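Local coordinates for molybdenum cofactor biosynthesis protein (Pyrococcus furiosus, PDB 1XI8) that probably acts as a molybdopterin molybdotransferase of the MoeA family, helping to insert molybdenum into molybdopterin during cofactor biosynthesis, at residues M222-V227 with G232-Y237; E228-E233 with F317-L322. One frame throughout, in Å; residues are numbered along the deposited sequence.

Contact 1 (M222-V227 with G232-Y237); sequences MLSALV and GEPILY
V227 lays its two methyls over the loop-to-strand entry, CG1 against the P234 ring and CG2 against G232. The first is the closer fit, with V227 CG1 3.3 Å from P234 CB. CG2, anti to the backbone N, reaches the glycine instead, 3.5 Å from G232 CA; a side chain on G232 would probably run into this methyl, which suits a glycine to this close passage. One helical turn earlier, S224 flanks the same proline ring: its OG sits 3.4 Å from P234 CG, an oxygen resting on the ring's carbon rim. The backbone ties the turn together as well, since G232 N donates to V227 O over 3.1 Å. V227 also rests on V192, while E233 and I235 pair through their backbones with strand 191-196. The segment axes of 222-227 and 233-237 run roughly antiparallel, 157° between their directions, approaching to 7.5 Å. This is the helix-to-strand half of a beta-alpha-beta crossover, from strand 191-196 through helix 219-229 to the parallel strand 233-239, an outermost strand of the sheet within this chain, in the probable molybdopterin-binding domain.

Contact 2 (E228-E233 with F317-L322); sequences ERYFGE and FVKHAL
The Y230 ring carries the K319 chain over one face: CD stands 3.7 Å from the ring centroid and 17° off the normal, a CH-pi contact shifted toward the rim on the CE1 and CZ side. The lysine crosses the ring at a slant, its CG following at 3.7 Å from Y230 CD1. CG of K319 is anti to the backbone N (chi1 179°), which carries the chain out across the ring before a bend at chi3 (67°) swings the last methylene and the amine aside. There NZ hydrogen-bonds to Y382 OH. At the phenol end, Y230 OH hydrogen-bonds to Y403 O, an acceptor that R229 NE also uses, so the ring is held at its far end as well as on its face. L322 packs beside the backbone of the turn, its CD1 lying 3.4 Å from Y230 O. Its other methyl, CD2, meets G232 CA at 4.0 Å. An alanine in place of Y230 is likely to open a gap beside the K319 methylenes and leave Y403 O without its phenol partner. The turn that closes helix 219-229 thus rests on helix 307-326, where F314 also touches K319 and L322, and the tyrosine hydroxyl reaches Y403, just past strand 397-402.

Helix 219-229 and the turn after it serve both contacts, and G232 belongs to each, meeting V227 in contact 1 and L322 in contact 2. The two are joined directly as well, V227 CG2 lying 4.2 Å from L322 CD1. Contact 1 is local and only partly buried: helix and following strand, close in sequence, are linked by a backbone hydrogen bond and by valine methyls and a serine hydroxyl packed around a proline and a glycine. Contact 2 is buried, its centre about 4 Å from the centre of the chain, and brings together segments 84 residues apart through an aromatic face and lysine methylenes, the hydroxyl and the amine of those two side chains finding partners elsewhere.

Contact 1 (M222-V227 with G232-Y237)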
ATOM      1  N   MET A 222      -0.231  16.488  -5.512  1.00 55.00           N
ATOM      2  CA  MET A 222      -0.840  15.215  -5.866  1.00 55.00           C
ATOM      3  C   MET A 222       0.164  14.326  -6.608  1.00 55.00           C
ATOM      4  O   MET A 222       0.298  13.148  -6.294  1.00 55.00           O
ATOM      5  CB  MET A 222      -2.123  15.402  -6.680  1.00 55.00           C
ATOM      6  CG  MET A 222      -2.935  14.135  -6.778  1.00 55.00           C
ATOM      7  SD  MET A 222      -4.359  14.269  -7.857  1.00 55.00           S
ATOM      8  CE  MET A 222      -3.602  14.750  -9.395  1.00 55.00           C
ATOM      9  N   LEU A 223       0.873  14.906  -7.571  1.00 55.00           N
ATOM     10  CA  LEU A 223       1.843  14.162  -8.369  1.00 55.00           C
ATOM     11  C   LEU A 223       3.030  13.723  -7.539  1.00 55.00           C
ATOM     12  O   LEU A 223       3.521  12.601  -7.680  1.00 55.00           O
ATOM     13  CB  LEU A 223       2.316  14.990  -9.564  1.00 55.00           C
ATOM     14  CG  LEU A 223       1.327  15.017 -10.728  1.00 55.00           C
ATOM     15  CD1 LEU A 223       1.725  16.046 -11.779  1.00 55.00           C
ATOM     16  CD2 LEU A 223       1.199  13.618 -11.332  1.00 55.00           C
ATOM     17  N   SER A 224       3.475  14.623  -6.667  1.00 55.00           N
ATOM     18  CA  SER A 224       4.600  14.370  -5.786  1.00 55.00           C
ATOM     19  C   SER A 224       4.341  13.144  -4.926  1.00 55.00           C
ATOM     20  O   SER A 224       5.216  12.297  -4.775  1.00 55.00           O
ATOM     21  CB  SER A 224       4.867  15.592  -4.912  1.00 55.00           C
ATOM     22  OG  SER A 224       5.984  15.390  -4.068  1.00 55.00           O
ATOM     23  N   ALA A 225       3.146  13.041  -4.362  1.00 55.00           N
ATOM     24  CA  ALA A 225       2.825  11.860  -3.582  1.00 55.00           C
ATOM     25  C   ALA A 225       2.672  10.629  -4.479  1.00 55.00           C
ATOM     26  O   ALA A 225       3.134   9.539  -4.127  1.00 55.00           O
ATOM     27  CB  ALA A 225       1.587  12.080  -2.752  1.00 55.00           C
ATOM     28  N   LEU A 226       2.037  10.803  -5.636  1.00 55.00           N
ATOM     29  CA  LEU A 226       1.883   9.697  -6.567  1.00 55.00           C
ATOM     30  C   LEU A 226       3.231   9.096  -6.963  1.00 55.00           C
ATOM     31  O   LEU A 226       3.362   7.880  -6.992  1.00 55.00           O
ATOM     32  CB  LEU A 226       1.111  10.121  -7.819  1.00 55.00           C
ATOM     33  CG  LEU A 226      -0.383  10.372  -7.647  1.00 55.00           C
ATOM     34  CD1 LEU A 226      -0.929  11.181  -8.809  1.00 55.00           C
ATOM     35  CD2 LEU A 226      -1.137   9.063  -7.457  1.00 55.00           C
ATOM     36  N   VAL A 227       4.225   9.934  -7.261  1.00 55.00           N
ATOM     37  CA  VAL A 227       5.541   9.424  -7.641  1.00 55.00           C
ATOM     38  C   VAL A 227       6.218   8.767  -6.441  1.00 55.00           C
ATOM     39  O   VAL A 227       6.808   7.691  -6.550  1.00 55.00           O
ATOM     40  CB  VAL A 227       6.458  10.510  -8.289  1.00 55.00           C
ATOM     41  CG1 VAL A 227       6.631  11.664  -7.387  1.00 55.00           C
ATOM     42  CG2 VAL A 227       7.831   9.944  -8.564  1.00 55.00           C
ATOM     43  N   GLY A 232       9.524   6.559  -7.441  1.00 55.00           N
ATOM     44  CA  GLY A 232      10.377   7.695  -7.793  1.00 55.00           C
ATOM     45  C   GLY A 232      10.674   8.708  -6.697  1.00 55.00           C
ATOM     46  O   GLY A 232      10.153   8.630  -5.591  1.00 55.00           O
ATOM     47  N   GLU A 233      11.545   9.658  -7.022  1.00 55.00           N
ATOM     48  CA  GLU A 233      11.865  10.767  -6.139  1.00 55.00           C
ATOM     49  C   GLU A 233      11.374  12.054  -6.806  1.00 55.00           C
ATOM     50  O   GLU A 233      11.874  12.437  -7.862  1.00 55.00           O
ATOM     51  CB  GLU A 233      13.371  10.824  -5.868  1.00 55.00           C
ATOM     52  CG  GLU A 233      13.819  12.058  -5.062  1.00 55.00           C
ATOM     53  CD  GLU A 233      15.311  12.062  -4.721  1.00 55.00           C
ATOM     54  OE1 GLU A 233      16.018  11.071  -5.052  1.00 55.00           O
ATOM     55  OE2 GLU A 233      15.776  13.060  -4.114  1.00 55.00           O
ATOM     56  N   PRO A 234      10.380  12.716  -6.211  1.00 55.00           N
ATOM     57  CA  PRO A 234       9.867  13.931  -6.837  1.00 55.00           C
ATOM     58  C   PRO A 234      10.776  15.147  -6.622  1.00 55.00           C
ATOM     59  O   PRO A 234      11.332  15.338  -5.547  1.00 55.00           O
ATOM     60  CB  PRO A 234       8.510  14.138  -6.159  1.00 55.00           C
ATOM     61  CG  PRO A 234       8.610  13.437  -4.868  1.00 55.00           C
ATOM     62  CD  PRO A 234       9.683  12.387  -4.959  1.00 55.00           C
ATOM     63  N   ILE A 235      10.924  15.948  -7.666  1.00 55.00           N
ATOM     64  CA  ILE A 235      11.724  17.151  -7.625  1.00 55.00           C
ATOM     65  C   ILE A 235      10.871  18.285  -8.183  1.00 55.00           C
ATOM     66  O   ILE A 235      10.509  18.290  -9.353  1.00 55.00           O
ATOM     67  CB  ILE A 235      13.023  16.959  -8.429  1.00 55.00           C
ATOM     68  CG1 ILE A 235      13.846  15.827  -7.793  1.00 55.00           C
ATOM     69  CG2 ILE A 235      13.822  18.261  -8.510  1.00 55.00           C
ATOM     70  CD1 ILE A 235      15.021  15.393  -8.601  1.00 55.00           C
ATOM     71  N   LEU A 236      10.526  19.235  -7.324  1.00 55.00           N
ATOM     72  CA  LEU A 236       9.623  20.317  -7.689  1.00 55.00           C
ATOM     73  C   LEU A 236      10.344  21.506  -8.302  1.00 55.00           C
ATOM     74  O   LEU A 236      11.293  22.030  -7.725  1.00 55.00           O
ATOM     75  CB  LEU A 236       8.820  20.763  -6.466  1.00 55.00           C
ATOM     76  CG  LEU A 236       7.910  19.639  -5.984  1.00 55.00           C
ATOM     77  CD1 LEU A 236       7.477  19.875  -4.559  1.00 55.00           C
ATOM     78  CD2 LEU A 236       6.701  19.480  -6.912  1.00 55.00           C
ATOM     79  N   TYR A 237       9.891  21.919  -9.477  1.00 55.00           N
ATOM     80  CA  TYR A 237      10.451  23.084 -10.139  1.00 55.00           C
ATOM     81  C   TYR A 237       9.483  24.258 -10.044  1.00 55.00           C
ATOM     82  O   TYR A 237       9.756  25.340 -10.545  1.00 55.00           O
ATOM     83  CB  TYR A 237      10.807  22.763 -11.587  1.00 55.00           C
ATOM     84  CG  TYR A 237      11.969  21.809 -11.687  1.00 55.00           C
ATOM     85  CD1 TYR A 237      13.265  22.248 -11.425  1.00 55.00           C
ATOM     86  CD2 TYR A 237      11.783  20.472 -12.035  1.00 55.00           C
ATOM     87  CE1 TYR A 237      14.341  21.397 -11.508  1.00 55.00           C
ATOM     88  CE2 TYR A 237      12.865  19.606 -12.120  1.00 55.00           C
ATOM     89  CZ  TYR A 237      14.141  20.085 -11.855  1.00 55.00           C
ATOM     90  OH  TYR A 237      15.233  19.258 -11.922  1.00 55.00           O
TER

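Contact 2 (E228-E233 with F317-L322)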
ATOM      1  N   GLU A 228       6.108   9.422  -5.297  1.00 55.00           N
ATOM      2  CA  GLU A 228       6.577   8.882  -4.039  1.00 55.00           C
ATOM      3  C   GLU A 228       6.003   7.489  -3.818  1.00 55.00           C
ATOM      4  O   GLU A 228       6.719   6.566  -3.457  1.00 55.00           O
ATOM      5  CB  GLU A 228       6.118   9.805  -2.915  1.00 55.00           C
ATOM      6  CG  GLU A 228       6.295   9.253  -1.535  1.00 55.00           C
ATOM      7  CD  GLU A 228       7.720   9.387  -1.081  1.00 55.00           C
ATOM      8  OE1 GLU A 228       8.413  10.257  -1.666  1.00 55.00           O
ATOM      9  OE2 GLU A 228       8.138   8.638  -0.157  1.00 55.00           O
ATOM     10  N   ARG A 229       4.700   7.344  -4.042  1.00 55.00           N
ATOM     11  CA  ARG A 229       4.024   6.066  -3.868  1.00 55.00           C
ATOM     12  C   ARG A 229       4.505   5.046  -4.889  1.00 55.00           C
ATOM     13  O   ARG A 229       4.500   3.841  -4.621  1.00 55.00           O
ATOM     14  CB  ARG A 229       2.505   6.243  -3.966  1.00 55.00           C
ATOM     15  CG  ARG A 229       1.708   4.948  -3.978  1.00 55.00           C
ATOM     16  CD  ARG A 229       0.212   5.190  -3.794  1.00 55.00           C
ATOM     17  NE  ARG A 229      -0.553   3.940  -3.814  1.00 55.00           N
ATOM     18  CZ  ARG A 229      -0.719   3.127  -2.769  1.00 55.00           C
ATOM     19  NH1 ARG A 229      -0.181   3.404  -1.586  1.00 55.00           N
ATOM     20  NH2 ARG A 229      -1.431   2.018  -2.906  1.00 55.00           N
ATOM     21  N   TYR A 230       4.923   5.523  -6.055  1.00 55.00           N
ATOM     22  CA  TYR A 230       5.343   4.611  -7.123  1.00 55.00           C
ATOM     23  C   TYR A 230       6.801   4.737  -7.556  1.00 55.00           C
ATOM     24  O   TYR A 230       7.100   5.004  -8.714  1.00 55.00           O
ATOM     25  CB  TYR A 230       4.374   4.660  -8.320  1.00 55.00           C
ATOM     26  CG  TYR A 230       3.051   4.024  -7.981  1.00 55.00           C
ATOM     27  CD1 TYR A 230       2.908   2.644  -7.962  1.00 55.00           C
ATOM     28  CD2 TYR A 230       1.957   4.803  -7.644  1.00 55.00           C
ATOM     29  CE1 TYR A 230       1.707   2.052  -7.634  1.00 55.00           C
ATOM     30  CE2 TYR A 230       0.750   4.227  -7.314  1.00 55.00           C
ATOM     31  CZ  TYR A 230       0.629   2.851  -7.308  1.00 55.00           C
ATOM     32  OH  TYR A 230      -0.584   2.290  -6.979  1.00 55.00           O
ATOM     33  N   PHE A 231       7.684   4.532  -6.582  1.00 55.00           N
ATOM     34  CA  PHE A 231       9.109   4.243  -6.784  1.00 55.00           C
ATOM     35  C   PHE A 231      10.053   5.405  -7.061  1.00 55.00           C
ATOM     36  O   PHE A 231      11.258   5.254  -6.919  1.00 55.00           O
ATOM     37  CB  PHE A 231       9.280   3.134  -7.827  1.00 55.00           C
ATOM     38  CG  PHE A 231       8.279   2.037  -7.685  1.00 55.00           C
ATOM     39  CD1 PHE A 231       8.209   1.302  -6.520  1.00 55.00           C
ATOM     40  CD2 PHE A 231       7.393   1.747  -8.708  1.00 55.00           C
ATOM     41  CE1 PHE A 231       7.275   0.297  -6.384  1.00 55.00           C
ATOM     42  CE2 PHE A 231       6.459   0.745  -8.576  1.00 55.00           C
ATOM     43  CZ  PHE A 231       6.401   0.019  -7.419  1.00 55.00           C
ATOM     44  N   GLY A 232       9.524   6.559  -7.441  1.00 55.00           N
ATOM     45  CA  GLY A 232      10.377   7.695  -7.793  1.00 55.00           C
ATOM     46  C   GLY A 232      10.674   8.708  -6.697  1.00 55.00           C
ATOM     47  O   GLY A 232      10.153   8.630  -5.591  1.00 55.00           O
ATOM     48  N   GLU A 233      11.545   9.658  -7.022  1.00 55.00           N
ATOM     49  CA  GLU A 233      11.865  10.767  -6.139  1.00 55.00           C
ATOM     50  C   GLU A 233      11.374  12.054  -6.806  1.00 55.00           C
ATOM     51  O   GLU A 233      11.874  12.437  -7.862  1.00 55.00           O
ATOM     52  CB  GLU A 233      13.371  10.824  -5.868  1.00 55.00           C
ATOM     53  CG  GLU A 233      13.819  12.058  -5.062  1.00 55.00           C
ATOM     54  CD  GLU A 233      15.311  12.062  -4.721  1.00 55.00           C
ATOM     55  OE1 GLU A 233      16.018  11.071  -5.052  1.00 55.00           O
ATOM     56  OE2 GLU A 233      15.776  13.060  -4.114  1.00 55.00           O
ATOM     57  N   PHE A 317      -0.391   5.750 -17.398  1.00 55.00           N
ATOM     58  CA  PHE A 317       0.908   5.905 -18.044  1.00 55.00           C
ATOM     59  C   PHE A 317       2.129   6.030 -17.111  1.00 55.00           C
ATOM     60  O   PHE A 317       3.043   5.208 -17.164  1.00 55.00           O
ATOM     61  CB  PHE A 317       0.885   7.109 -18.994  1.00 55.00           C
ATOM     62  CG  PHE A 317       0.132   6.872 -20.270  1.00 55.00           C
ATOM     63  CD1 PHE A 317      -1.174   7.316 -20.415  1.00 55.00           C
ATOM     64  CD2 PHE A 317       0.734   6.213 -21.332  1.00 55.00           C
ATOM     65  CE1 PHE A 317      -1.868   7.102 -21.591  1.00 55.00           C
ATOM     66  CE2 PHE A 317       0.049   6.001 -22.503  1.00 55.00           C
ATOM     67  CZ  PHE A 317      -1.257   6.445 -22.634  1.00 55.00           C
ATOM     68  N   VAL A 318       2.151   7.067 -16.278  1.00 55.00           N
ATOM     69  CA  VAL A 318       3.352   7.395 -15.493  1.00 55.00           C
ATOM     70  C   VAL A 318       3.758   6.297 -14.498  1.00 55.00           C
ATOM     71  O   VAL A 318       4.940   5.936 -14.409  1.00 55.00           O
ATOM     72  CB  VAL A 318       3.222   8.785 -14.815  1.00 55.00           C
ATOM     73  CG1 VAL A 318       4.449   9.103 -13.991  1.00 55.00           C
ATOM     74  CG2 VAL A 318       3.009   9.856 -15.877  1.00 55.00           C
ATOM     75  N   LYS A 319       2.777   5.769 -13.770  1.00 55.00           N
ATOM     76  CA  LYS A 319       2.989   4.632 -12.879  1.00 55.00           C
ATOM     77  C   LYS A 319       3.715   3.477 -13.586  1.00 55.00           C
ATOM     78  O   LYS A 319       4.605   2.846 -13.014  1.00 55.00           O
ATOM     79  CB  LYS A 319       1.645   4.155 -12.343  1.00 55.00           C
ATOM     80  CG  LYS A 319       1.706   2.954 -11.427  1.00 55.00           C
ATOM     81  CD  LYS A 319       0.316   2.598 -10.866  1.00 55.00           C
ATOM     82  CE  LYS A 319      -0.642   2.100 -11.951  1.00 55.00           C
ATOM     83  NZ  LYS A 319      -1.922   1.553 -11.413  1.00 55.00           N
ATOM     84  N   HIS A 320       3.337   3.204 -14.830  1.00 55.00           N
ATOM     85  CA  HIS A 320       3.916   2.083 -15.562  1.00 55.00           C
ATOM     86  C   HIS A 320       5.320   2.403 -16.042  1.00 55.00           C
ATOM     87  O   HIS A 320       6.189   1.536 -16.026  1.00 55.00           O
ATOM     88  CB  HIS A 320       3.017   1.651 -16.726  1.00 55.00           C
ATOM     89  CG  HIS A 320       1.659   1.200 -16.295  1.00 55.00           C
ATOM     90  ND1 HIS A 320       1.462   0.082 -15.512  1.00 55.00           N
ATOM     91  CD2 HIS A 320       0.429   1.714 -16.535  1.00 55.00           C
ATOM     92  CE1 HIS A 320       0.170  -0.069 -15.283  1.00 55.00           C
ATOM     93  NE2 HIS A 320      -0.479   0.908 -15.894  1.00 55.00           N
ATOM     94  N   ALA A 321       5.531   3.652 -16.455  1.00 55.00           N
ATOM     95  CA  ALA A 321       6.845   4.141 -16.865  1.00 55.00           C
ATOM     96  C   ALA A 321       7.827   4.105 -15.702  1.00 55.00           C
ATOM     97  O   ALA A 321       9.000   3.797 -15.886  1.00 55.00           O
ATOM     98  CB  ALA A 321       6.739   5.541 -17.412  1.00 55.00           C
ATOM     99  N   LEU A 322       7.348   4.418 -14.505  1.00 55.00           N
ATOM    100  CA  LEU A 322       8.188   4.376 -13.313  1.00 55.00           C
ATOM    101  C   LEU A 322       8.590   2.950 -12.949  1.00 55.00           C
ATOM    102  O   LEU A 322       9.734   2.699 -12.579  1.00 55.00           O
ATOM    103  CB  LEU A 322       7.472   5.039 -12.140  1.00 55.00           C
ATOM    104  CG  LEU A 322       7.543   6.557 -12.084  1.00 55.00           C
ATOM    105  CD1 LEU A 322       6.364   7.105 -11.296  1.00 55.00           C
ATOM    106  CD2 LEU A 322       8.883   6.997 -11.472  1.00 55.00           C
TER